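Local coordinates for protein arginine N-methyltransferase SFM1 (Saccharomyces cerevisiae, PDB 5C74), which transfers one methyl group from S-adenosyl-L-methionine to an arginine of ribosomal protein S3, as a SPOUT-family protein-arginine N-methyltransferase, at residues Leu72-Leu83 and Thr97-Gly105; Glu10-Ser21 and Asp45-Leu53. All coordinates share one frame; numbering follows the deposited sequence.

How the interactions relate
Both contacts belong to the SPOUT-family methyltransferase fold, and their centres lie about 24 Å apart. They do not touch; their nearest atoms are about 8 Å from each other. Along the chain they come in series, with interaction 2 complete before interaction 1 begins. Interaction 1 joins strands 80-83 and 101-104 within the parallel sheet. Interaction 2 pairs helix 14-27 with the short helix 48-52, next to that sheet. Strand 2-6 links the two: it lies beside strand 101-104 in the sheet and leads into residues 10-21. Strand 32-35, on its other side, touches Phe12 and Tyr20. Interaction 2 also meets the second subunit, so it lies where the dimer forms, while interaction 1 belongs to the sheet inside one subunit.

Interaction 1 (Leu72-Leu83 and Thr97-Gly105); sequences LELLKDGRVCLL and TKFDYFVFG
Strands 80-83 and 101-104 run parallel, their axes 4.6 Å apart at closest, and are laced by backbone bonds from Cys81 N to Tyr101 O, Val103 N to Cys81 O and Leu83 N to Val103 O. Ahead of them, Asp100 N bonds Arg79 O. Arg79 then grips the Asp100 carboxylate side-on. Arg79 NE reaches Asp100 OD2 at 2.8 Å, nearly straight at 172°, and NH2 takes OD1. The guanidinium end, NH1 and NH2, holds Thr97 O, while Lys98 O sits over one guanidinium face. With an alanine here, Asp100 would probably lose its main counter-charge and Thr97 O both of these donors. Lys76 NZ adds a weak bond to Asp100 OD2 and bridges to Glu73 OE2; Glu73 OE1 pairs with Lys2. Leu75 CD1 lies over one face of the Tyr101 ring, 3.6 Å from its centroid, a CH-pi contact, and Tyr101 OH donates to Glu73 O at 2.6 Å. On the same sheet face as Tyr101, Val80 CG1 presses on Val103 CG2 at 3.4 Å, a tight fit. On the other face, Cys81 CB sits over the Phe99 ring centre. With chi1 at 180°, Cys81 SG is carried to Phe102, meeting the ring obliquely, 3.7 Å from Phe102 CE2. Strands 2-6 and 128-131 flank the pair, which forms part of the parallel sheet of a SPOUT methyltransferase.

Interaction 2 (Glu10-Ser21 and Asp45-Leu53); sequences EGFSEWVILEYS and DIPQRLLKL. With SO4 (sulfate ion), chain C.
Phe12 meets Pro47 first: Pro47 CD sits over one face of the Phe12 ring, offset toward the rim, 3.7 Å from its centroid. The CH-pi contact is flanked by Leu50 CD1, 4.0 Å from Phe12 CD2, and by Ile46 CD1 near CZ. Phe12 also stacks on His7. Ser13 then starts the helix as its N-cap, its OG accepting from Val16 N. In the first turn, Glu14 reaches across to Arg49. The Glu14 chain leaves with CG anti to the backbone N (chi1 -178°) and bends at chi2, which brings the carboxylate round to the guanidinium end. The two groups are nearly coplanar, their planes 10° apart. NH2 of Arg49 meets Glu14 OE1 and NH1 meets OE2, each pair at 2.8 Å and on the syn side.

The same guanidinium serves an anion site at the start of helix 48-52. A sulfate, probably from the crystallisation liquor, accepts from the backbone N of Gln48 and of Arg49, and from Arg49 NE and NH2. Backbone N-H groups of a helix's first turn facing an anion are a familiar helix N-terminus binding motif. The helix end and the arginine would together probably stabilise the sulfate's charge.

Ile17 lines the same arginine. Its CG2 lies over the centre of one Arg49 guanidinium face, and Ile17 CD1 presses on Pro47 CG at 3.5 Å, a tight pair. Lys202 of the second subunit also packs on Ile17. Further along, Tyr20 CB touches Leu50 CD2 at 3.8 Å, while its OH bonds His7. Ser21 OG donates back to Ile17 O, on the face opposite Ser21 N. Ser21 OG lies 3.4 Å from Leu50 CD2, and Ser21 CB rests against Leu53 CD1.

Interaction 1 (Leu72-Leu83 and Thr97-Gly105)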
loop_
_atom_site.group_PDB
_atom_site.type_symbol
_atom_site.label_atom_id
_atom_site.label_comp_id
_atom_site.label_asym_id
_atom_site.label_seq_id
_atom_site.Cartn_x
_atom_site.Cartn_y
_atom_site.Cartn_z
ATOM N N LEU A 72 -17.732 15.719 14.826
ATOM C CA LEU A 72 -16.427 16.216 15.267
ATOM C C LEU A 72 -16.465 17.692 15.644
ATOM O O LEU A 72 -17.210 18.471 15.046
ATOM C CB LEU A 72 -15.361 16.003 14.179
ATOM C CG LEU A 72 -14.997 14.547 13.870
ATOM C CD1 LEU A 72 -14.060 14.464 12.672
ATOM C CD2 LEU A 72 -14.353 13.887 15.075
ATOM N N GLU A 73 -15.651 18.086 16.625
ATOM C CA GLU A 73 -15.550 19.509 16.932
ATOM C C GLU A 73 -14.900 20.203 15.744
ATOM O O GLU A 73 -14.112 19.583 15.020
ATOM C CB GLU A 73 -14.766 19.757 18.218
ATOM C CG GLU A 73 -13.277 19.660 18.097
ATOM C CD GLU A 73 -12.582 20.000 19.411
ATOM O OE1 GLU A 73 -11.893 19.118 19.958
ATOM O OE2 GLU A 73 -12.732 21.145 19.896
ATOM N N LEU A 74 -15.269 21.463 15.514
ATOM C CA LEU A 74 -14.741 22.220 14.376
ATOM C C LEU A 74 -13.226 22.352 14.434
ATOM O O LEU A 74 -12.670 22.518 15.511
ATOM C CB LEU A 74 -15.362 23.616 14.329
ATOM C CG LEU A 74 -16.856 23.673 14.008
ATOM C CD1 LEU A 74 -17.342 25.113 14.042
ATOM C CD2 LEU A 74 -17.128 23.027 12.643
ATOM N N LEU A 75 -12.568 22.276 13.275
ATOM C CA LEU A 75 -11.164 22.681 13.166
ATOM C C LEU A 75 -11.104 24.199 13.267
ATOM O O LEU A 75 -11.628 24.917 12.407
ATOM C CB LEU A 75 -10.532 22.218 11.848
ATOM C CG LEU A 75 -9.970 20.800 11.760
ATOM C CD1 LEU A 75 -11.053 19.755 11.931
ATOM C CD2 LEU A 75 -9.270 20.624 10.408
ATOM N N LYS A 76 -10.466 24.694 14.319
ATOM C CA LYS A 76 -10.427 26.130 14.551
ATOM C C LYS A 76 -9.060 26.704 14.238
ATOM O O LYS A 76 -8.038 26.071 14.497
ATOM C CB LYS A 76 -10.818 26.428 16.000
ATOM C CG LYS A 76 -12.295 26.174 16.285
ATOM C CD LYS A 76 -12.615 26.343 17.769
ATOM C CE LYS A 76 -12.004 25.224 18.605
ATOM N NZ LYS A 76 -12.696 23.921 18.365
ATOM N N ASP A 77 -9.042 27.900 13.665
ATOM C CA ASP A 77 -7.784 28.529 13.301
ATOM C C ASP A 77 -6.852 28.633 14.510
ATOM O O ASP A 77 -7.263 29.041 15.604
ATOM C CB ASP A 77 -8.040 29.909 12.688
ATOM C CG ASP A 77 -8.632 29.826 11.283
ATOM O OD1 ASP A 77 -8.670 28.719 10.693
ATOM O OD2 ASP A 77 -9.043 30.882 10.755
ATOM N N GLY A 78 -5.605 28.216 14.308
ATOM C CA GLY A 78 -4.597 28.254 15.348
ATOM C C GLY A 78 -4.703 27.117 16.344
ATOM O O GLY A 78 -3.859 26.992 17.226
ATOM N N ARG A 79 -5.725 26.275 16.209
ATOM C CA ARG A 79 -5.888 25.157 17.138
ATOM C C ARG A 79 -5.657 23.819 16.439
ATOM O O ARG A 79 -6.013 22.764 16.966
ATOM C CB ARG A 79 -7.281 25.189 17.792
ATOM C CG ARG A 79 -7.556 26.502 18.538
ATOM C CD ARG A 79 -8.773 26.384 19.470
ATOM N NE ARG A 79 -8.641 25.201 20.313
ATOM C CZ ARG A 79 -8.007 25.178 21.484
ATOM N NH1 ARG A 79 -7.483 26.293 21.989
ATOM N NH2 ARG A 79 -7.918 24.042 22.166
ATOM N N VAL A 80 -5.051 23.870 15.256
ATOM C CA VAL A 80 -4.670 22.642 14.554
ATOM C C VAL A 80 -3.152 22.591 14.423
ATOM O O VAL A 80 -2.546 23.487 13.839
ATOM C CB VAL A 80 -5.337 22.563 13.163
ATOM C CG1 VAL A 80 -4.931 21.292 12.459
ATOM C CG2 VAL A 80 -6.878 22.643 13.297
ATOM N N CYS A 81 -2.548 21.552 14.989
ATOM C CA CYS A 81 -1.104 21.393 14.991
ATOM C C CYS A 81 -0.641 20.590 13.786
ATOM O O CYS A 81 -1.243 19.579 13.432
ATOM C CB CYS A 81 -0.649 20.708 16.284
ATOM S SG CYS A 81 1.139 20.473 16.351
ATOM N N LEU A 82 0.425 21.043 13.142
ATOM C CA LEU A 82 0.978 20.289 12.026
ATOM C C LEU A 82 2.334 19.718 12.429
ATOM O O LEU A 82 3.217 20.463 12.842
ATOM C CB LEU A 82 1.118 21.174 10.788
ATOM C CG LEU A 82 1.822 20.537 9.587
ATOM C CD1 LEU A 82 0.927 19.460 8.922
ATOM C CD2 LEU A 82 2.206 21.617 8.589
ATOM N N LEU A 83 2.489 18.400 12.345
ATOM C CA LEU A 83 3.814 17.800 12.518
ATOM C C LEU A 83 4.732 18.379 11.465
ATOM O O LEU A 83 4.450 18.302 10.271
ATOM C CB LEU A 83 3.783 16.276 12.388
ATOM C CG LEU A 83 5.192 15.657 12.471
ATOM C CD1 LEU A 83 5.796 15.907 13.860
ATOM C CD2 LEU A 83 5.188 14.166 12.137
ATOM N N THR A 97 -3.643 22.575 25.910
ATOM C CA THR A 97 -4.742 23.547 25.877
ATOM C C THR A 97 -4.875 24.288 24.547
ATOM O O THR A 97 -5.834 25.027 24.345
ATOM C CB THR A 97 -4.574 24.616 26.971
ATOM O OG1 THR A 97 -3.359 25.337 26.726
ATOM C CG2 THR A 97 -4.499 23.956 28.352
ATOM N N LYS A 98 -3.897 24.112 23.661
ATOM C CA LYS A 98 -3.790 24.935 22.459
ATOM C C LYS A 98 -4.376 24.274 21.224
ATOM O O LYS A 98 -4.841 24.959 20.310
ATOM C CB LYS A 98 -2.319 25.271 22.161
ATOM C CG LYS A 98 -1.633 26.198 23.176
ATOM C CD LYS A 98 -0.255 26.623 22.656
ATOM C CE LYS A 98 0.430 27.627 23.579
ATOM N NZ LYS A 98 1.021 26.985 24.781
ATOM N N PHE A 99 -4.298 22.947 21.185
ATOM C CA PHE A 99 -4.575 22.179 19.965
ATOM C C PHE A 99 -5.683 21.153 20.155
ATOM O O PHE A 99 -5.727 20.471 21.180
ATOM C CB PHE A 99 -3.309 21.452 19.503
ATOM C CG PHE A 99 -2.142 22.364 19.220
ATOM C CD1 PHE A 99 -2.284 23.467 18.392
ATOM C CD2 PHE A 99 -0.901 22.109 19.787
ATOM C CE1 PHE A 99 -1.206 24.306 18.128
ATOM C CE2 PHE A 99 0.179 22.937 19.531
ATOM C CZ PHE A 99 0.029 24.039 18.704
ATOM N N ASP A 100 -6.551 21.022 19.151
ATOM C CA ASP A 100 -7.609 20.012 19.156
ATOM C C ASP A 100 -7.302 18.884 18.170
ATOM O O ASP A 100 -7.749 17.752 18.361
ATOM C CB ASP A 100 -8.948 20.647 18.802
ATOM C CG ASP A 100 -9.281 21.815 19.703
ATOM O OD1 ASP A 100 -9.117 21.662 20.922
ATOM O OD2 ASP A 100 -9.673 22.880 19.193
ATOM N N TYR A 101 -6.531 19.216 17.130
ATOM C CA TYR A 101 -6.160 18.278 16.066
ATOM C C TYR A 101 -4.665 18.296 15.826
ATOM O O TYR A 101 -4.024 19.329 15.982
ATOM C CB TYR A 101 -6.871 18.624 14.754
ATOM C CG TYR A 101 -8.356 18.365 14.817
ATOM C CD1 TYR A 101 -8.867 17.116 14.495
ATOM C CD2 TYR A 101 -9.242 19.367 15.195
ATOM C CE1 TYR A 101 -10.242 16.865 14.536
ATOM C CE2 TYR A 101 -10.619 19.128 15.252
ATOM C CZ TYR A 101 -11.103 17.874 14.921
ATOM O OH TYR A 101 -12.451 17.631 14.972
ATOM N N PHE A 102 -4.134 17.146 15.418
ATOM C CA PHE A 102 -2.719 16.985 15.101
ATOM C C PHE A 102 -2.673 16.366 13.714
ATOM O O PHE A 102 -3.288 15.328 13.482
ATOM C CB PHE A 102 -2.028 16.081 16.124
ATOM C CG PHE A 102 -0.530 16.039 15.982
ATOM C CD1 PHE A 102 0.077 15.122 15.134
ATOM C CD2 PHE A 102 0.270 16.907 16.704
ATOM C CE1 PHE A 102 1.456 15.074 15.013
ATOM C CE2 PHE A 102 1.661 16.858 16.581
ATOM C CZ PHE A 102 2.243 15.945 15.735
ATOM N N VAL A 103 -1.969 17.018 12.796
ATOM C CA VAL A 103 -2.027 16.652 11.379
ATOM C C VAL A 103 -0.705 16.077 10.866
ATOM O O VAL A 103 0.353 16.638 11.108
ATOM C CB VAL A 103 -2.389 17.874 10.528
ATOM C CG1 VAL A 103 -2.372 17.526 9.049
ATOM C CG2 VAL A 103 -3.761 18.424 10.951
ATOM N N PHE A 104 -0.781 14.944 10.175
ATOM C CA PHE A 104 0.360 14.382 9.459
ATOM C C PHE A 104 0.189 14.742 8.009
ATOM O O PHE A 104 -0.733 14.245 7.349
ATOM C CB PHE A 104 0.443 12.867 9.622
ATOM C CG PHE A 104 0.760 12.434 11.015
ATOM C CD1 PHE A 104 -0.240 12.382 11.979
ATOM C CD2 PHE A 104 2.057 12.095 11.368
ATOM C CE1 PHE A 104 0.048 11.993 13.272
ATOM C CE2 PHE A 104 2.354 11.701 12.655
ATOM C CZ PHE A 104 1.352 11.648 13.607
ATOM N N GLY A 105 1.050 15.627 7.525
ATOM C CA GLY A 105 1.005 16.072 6.145
ATOM C C GLY A 105 1.309 14.923 5.205
ATOM O O GLY A 105 2.009 13.974 5.565
HETATM O O HOH W 1 -9.700 22.871 16.345
HETATM O O HOH W 2 -3.900 27.655 20.095
HETATM O O HOH W 3 3.470 16.876 8.371
#

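Interaction 2 (Glu10-Ser21 and Asp45-Leu53)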
loop_
_atom_site.group_PDB
_atom_site.type_symbol
_atom_site.label_atom_id
_atom_site.label_comp_id
_atom_site.label_asym_id
_atom_site.label_seq_id
_atom_site.Cartn_x
_atom_site.Cartn_y
_atom_site.Cartn_z
ATOM N N GLU A 10 -2.503 6.103 -3.825
ATOM C CA GLU A 10 -3.395 5.013 -4.140
ATOM C C GLU A 10 -2.972 3.787 -3.331
ATOM O O GLU A 10 -1.786 3.474 -3.267
ATOM C CB GLU A 10 -3.341 4.712 -5.638
ATOM C CG GLU A 10 -4.300 3.652 -6.079
ATOM C CD GLU A 10 -5.729 4.050 -5.824
ATOM O OE1 GLU A 10 -6.526 3.166 -5.448
ATOM O OE2 GLU A 10 -6.049 5.246 -6.006
ATOM N N GLY A 11 -3.931 3.108 -2.712
ATOM C CA GLY A 11 -3.652 1.835 -2.077
ATOM C C GLY A 11 -3.209 1.906 -0.628
ATOM O O GLY A 11 -2.758 2.944 -0.146
ATOM N N PHE A 12 -3.350 0.779 0.057
ATOM C CA PHE A 12 -2.899 0.616 1.430
ATOM C C PHE A 12 -1.945 -0.556 1.487
ATOM O O PHE A 12 -2.368 -1.692 1.326
ATOM C CB PHE A 12 -4.075 0.355 2.374
ATOM C CG PHE A 12 -5.035 1.507 2.494
ATOM C CD1 PHE A 12 -5.940 1.784 1.476
ATOM C CD2 PHE A 12 -5.050 2.290 3.640
ATOM C CE1 PHE A 12 -6.831 2.838 1.584
ATOM C CE2 PHE A 12 -5.943 3.354 3.759
ATOM C CZ PHE A 12 -6.825 3.630 2.732
ATOM N N SER A 13 -0.671 -0.281 1.718
ATOM C CA SER A 13 0.297 -1.360 1.876
ATOM C C SER A 13 0.020 -2.130 3.163
ATOM O O SER A 13 -0.623 -1.614 4.078
ATOM C CB SER A 13 1.703 -0.805 1.894
ATOM O OG SER A 13 1.896 -0.077 3.090
ATOM N N GLU A 14 0.502 -3.364 3.240
ATOM C CA GLU A 14 0.220 -4.182 4.404
ATOM C C GLU A 14 0.774 -3.532 5.670
ATOM O O GLU A 14 0.097 -3.520 6.702
ATOM C CB GLU A 14 0.784 -5.596 4.216
ATOM C CG GLU A 14 0.504 -6.546 5.369
ATOM C CD GLU A 14 -0.984 -6.822 5.594
ATOM O OE1 GLU A 14 -1.812 -6.563 4.685
ATOM O OE2 GLU A 14 -1.320 -7.308 6.696
ATOM N N TRP A 15 1.969 -2.946 5.597
ATOM C CA TRP A 15 2.536 -2.347 6.805
ATOM C C TRP A 15 1.730 -1.117 7.222
ATOM O O TRP A 15 1.546 -0.882 8.423
ATOM C CB TRP A 15 4.026 -1.989 6.629
ATOM C CG TRP A 15 4.369 -0.927 5.609
ATOM C CD1 TRP A 15 4.742 -1.122 4.306
ATOM C CD2 TRP A 15 4.417 0.487 5.831
ATOM N NE1 TRP A 15 5.008 0.088 3.703
ATOM C CE2 TRP A 15 4.821 1.091 4.622
ATOM C CE3 TRP A 15 4.148 1.307 6.938
ATOM C CZ2 TRP A 15 4.968 2.472 4.485
ATOM C CZ3 TRP A 15 4.301 2.685 6.804
ATOM C CH2 TRP A 15 4.701 3.248 5.583
ATOM N N VAL A 16 1.216 -0.364 6.250
ATOM C CA VAL A 16 0.344 0.782 6.562
ATOM C C VAL A 16 -0.965 0.328 7.222
ATOM O O VAL A 16 -1.462 0.947 8.174
ATOM C CB VAL A 16 0.020 1.606 5.290
ATOM C CG1 VAL A 16 -1.169 2.510 5.510
ATOM C CG2 VAL A 16 1.226 2.427 4.847
ATOM N N ILE A 17 -1.527 -0.771 6.733
ATOM C CA ILE A 17 -2.748 -1.308 7.346
ATOM C C ILE A 17 -2.484 -1.709 8.797
ATOM O O ILE A 17 -3.297 -1.445 9.687
ATOM C CB ILE A 17 -3.288 -2.513 6.554
ATOM C CG1 ILE A 17 -3.783 -2.039 5.176
ATOM C CG2 ILE A 17 -4.419 -3.212 7.333
ATOM C CD1 ILE A 17 -4.117 -3.201 4.193
ATOM N N LEU A 18 -1.337 -2.326 9.048
ATOM C CA LEU A 18 -1.008 -2.694 10.416
ATOM C C LEU A 18 -0.828 -1.450 11.284
ATOM O O LEU A 18 -1.288 -1.431 12.435
ATOM C CB LEU A 18 0.250 -3.564 10.466
ATOM C CG LEU A 18 0.132 -4.908 9.736
ATOM C CD1 LEU A 18 1.451 -5.691 9.897
ATOM C CD2 LEU A 18 -1.039 -5.706 10.296
ATOM N N GLU A 19 -0.169 -0.420 10.743
ATOM C CA GLU A 19 0.027 0.818 11.512
ATOM C C GLU A 19 -1.281 1.533 11.788
ATOM O O GLU A 19 -1.535 1.947 12.929
ATOM C CB GLU A 19 0.997 1.757 10.799
ATOM C CG GLU A 19 2.415 1.182 10.801
ATOM C CD GLU A 19 3.507 2.207 10.501
ATOM O OE1 GLU A 19 3.191 3.354 10.084
ATOM O OE2 GLU A 19 4.690 1.846 10.705
ATOM N N TYR A 20 -2.114 1.684 10.765
ATOM C CA TYR A 20 -3.425 2.315 10.979
ATOM C C TYR A 20 -4.282 1.526 11.969
ATOM O O TYR A 20 -4.993 2.119 12.783
ATOM C CB TYR A 20 -4.185 2.469 9.656
ATOM C CG TYR A 20 -3.624 3.526 8.726
ATOM C CD1 TYR A 20 -2.589 4.379 9.120
ATOM C CD2 TYR A 20 -4.149 3.689 7.449
ATOM C CE1 TYR A 20 -2.093 5.340 8.248
ATOM C CE2 TYR A 20 -3.659 4.635 6.585
ATOM C CZ TYR A 20 -2.648 5.463 6.980
ATOM O OH TYR A 20 -2.200 6.396 6.079
ATOM N N SER A 21 -4.230 0.193 11.891
ATOM C CA SER A 21 -4.991 -0.642 12.809
ATOM C C SER A 21 -4.546 -0.390 14.238
ATOM O O SER A 21 -5.376 -0.316 15.141
ATOM C CB SER A 21 -4.827 -2.130 12.484
ATOM O OG SER A 21 -5.339 -2.415 11.196
ATOM N N ASP A 45 -12.425 0.368 -1.821
ATOM C CA ASP A 45 -10.967 0.475 -1.816
ATOM C C ASP A 45 -10.353 0.417 -0.421
ATOM O O ASP A 45 -9.126 0.336 -0.280
ATOM C CB ASP A 45 -10.530 1.771 -2.492
ATOM C CG ASP A 45 -10.878 1.805 -3.971
ATOM O OD1 ASP A 45 -10.364 0.946 -4.709
ATOM O OD2 ASP A 45 -11.634 2.705 -4.400
ATOM N N ILE A 46 -11.190 0.482 0.606
ATOM C CA ILE A 46 -10.683 0.500 1.978
ATOM C C ILE A 46 -10.534 -0.919 2.502
ATOM O O ILE A 46 -11.476 -1.709 2.420
ATOM C CB ILE A 46 -11.613 1.298 2.912
ATOM C CG1 ILE A 46 -12.007 2.625 2.255
ATOM C CG2 ILE A 46 -10.952 1.524 4.277
ATOM C CD1 ILE A 46 -10.837 3.593 2.062
ATOM N N PRO A 47 -9.344 -1.258 3.034
ATOM C CA PRO A 47 -9.127 -2.618 3.540
ATOM C C PRO A 47 -10.225 -3.039 4.522
ATOM O O PRO A 47 -10.645 -2.235 5.356
ATOM C CB PRO A 47 -7.759 -2.520 4.234
ATOM C CG PRO A 47 -7.034 -1.443 3.448
ATOM C CD PRO A 47 -8.118 -0.440 3.085
ATOM N N GLN A 48 -10.690 -4.279 4.410
ATOM C CA GLN A 48 -11.753 -4.776 5.285
ATOM C C GLN A 48 -11.403 -4.675 6.767
ATOM O O GLN A 48 -12.277 -4.417 7.600
ATOM C CB GLN A 48 -12.092 -6.230 4.945
ATOM C CG GLN A 48 -12.860 -6.399 3.644
ATOM C CD GLN A 48 -14.217 -5.722 3.679
ATOM O OE1 GLN A 48 -14.522 -4.874 2.843
ATOM N NE2 GLN A 48 -15.035 -6.093 4.652
ATOM N N ARG A 49 -10.134 -4.884 7.099
ATOM C CA ARG A 49 -9.708 -4.802 8.487
ATOM C C ARG A 49 -9.925 -3.394 9.033
ATOM O O ARG A 49 -10.322 -3.220 10.193
ATOM C CB ARG A 49 -8.242 -5.231 8.620
ATOM C CG ARG A 49 -8.082 -6.749 8.706
ATOM C CD ARG A 49 -6.619 -7.173 8.494
ATOM N NE ARG A 49 -6.132 -6.838 7.153
ATOM C CZ ARG A 49 -4.840 -6.753 6.847
ATOM N NH1 ARG A 49 -3.924 -6.987 7.787
ATOM N NH2 ARG A 49 -4.462 -6.436 5.615
ATOM N N LEU A 50 -9.704 -2.389 8.192
ATOM C CA LEU A 50 -9.835 -1.010 8.653
ATOM C C LEU A 50 -11.309 -0.592 8.724
ATOM O O LEU A 50 -11.724 0.131 9.635
ATOM C CB LEU A 50 -9.046 -0.067 7.747
ATOM C CG LEU A 50 -7.531 -0.339 7.753
ATOM C CD1 LEU A 50 -6.813 0.567 6.773
ATOM C CD2 LEU A 50 -6.942 -0.155 9.163
ATOM N N LEU A 51 -12.093 -1.040 7.756
ATOM C CA LEU A 51 -13.535 -0.806 7.814
ATOM C C LEU A 51 -14.127 -1.406 9.091
ATOM O O LEU A 51 -14.909 -0.756 9.783
ATOM C CB LEU A 51 -14.212 -1.383 6.579
ATOM C CG LEU A 51 -13.945 -0.608 5.284
ATOM C CD1 LEU A 51 -14.613 -1.300 4.095
ATOM C CD2 LEU A 51 -14.387 0.846 5.391
ATOM N N LYS A 52 -13.730 -2.632 9.426
ATOM C CA LYS A 52 -14.271 -3.277 10.619
ATOM C C LYS A 52 -13.858 -2.538 11.882
ATOM O O LYS A 52 -14.575 -2.564 12.884
ATOM C CB LYS A 52 -13.839 -4.744 10.694
ATOM C CG LYS A 52 -14.450 -5.587 9.581
ATOM C CD LYS A 52 -14.361 -7.074 9.869
ATOM C CE LYS A 52 -14.926 -7.882 8.708
ATOM N NZ LYS A 52 -14.131 -7.671 7.467
ATOM N N LEU A 53 -12.720 -1.860 11.835
ATOM C CA LEU A 53 -12.274 -1.079 12.986
ATOM C C LEU A 53 -12.905 0.324 13.020
ATOM O O LEU A 53 -12.676 1.097 13.948
ATOM C CB LEU A 53 -10.743 -0.972 12.995
ATOM C CG LEU A 53 -10.011 -2.232 13.479
ATOM C CD1 LEU A 53 -8.485 -2.111 13.303
ATOM C CD2 LEU A 53 -10.349 -2.503 14.937
HETATM S S SO4 C . -7.922 -6.515 4.045
HETATM O O1 SO4 C . -6.574 -6.159 3.597
HETATM O O2 SO4 C . -8.852 -6.022 3.045
HETATM O O3 SO4 C . -8.186 -5.900 5.341
HETATM O O4 SO4 C . -8.061 -7.959 4.164
#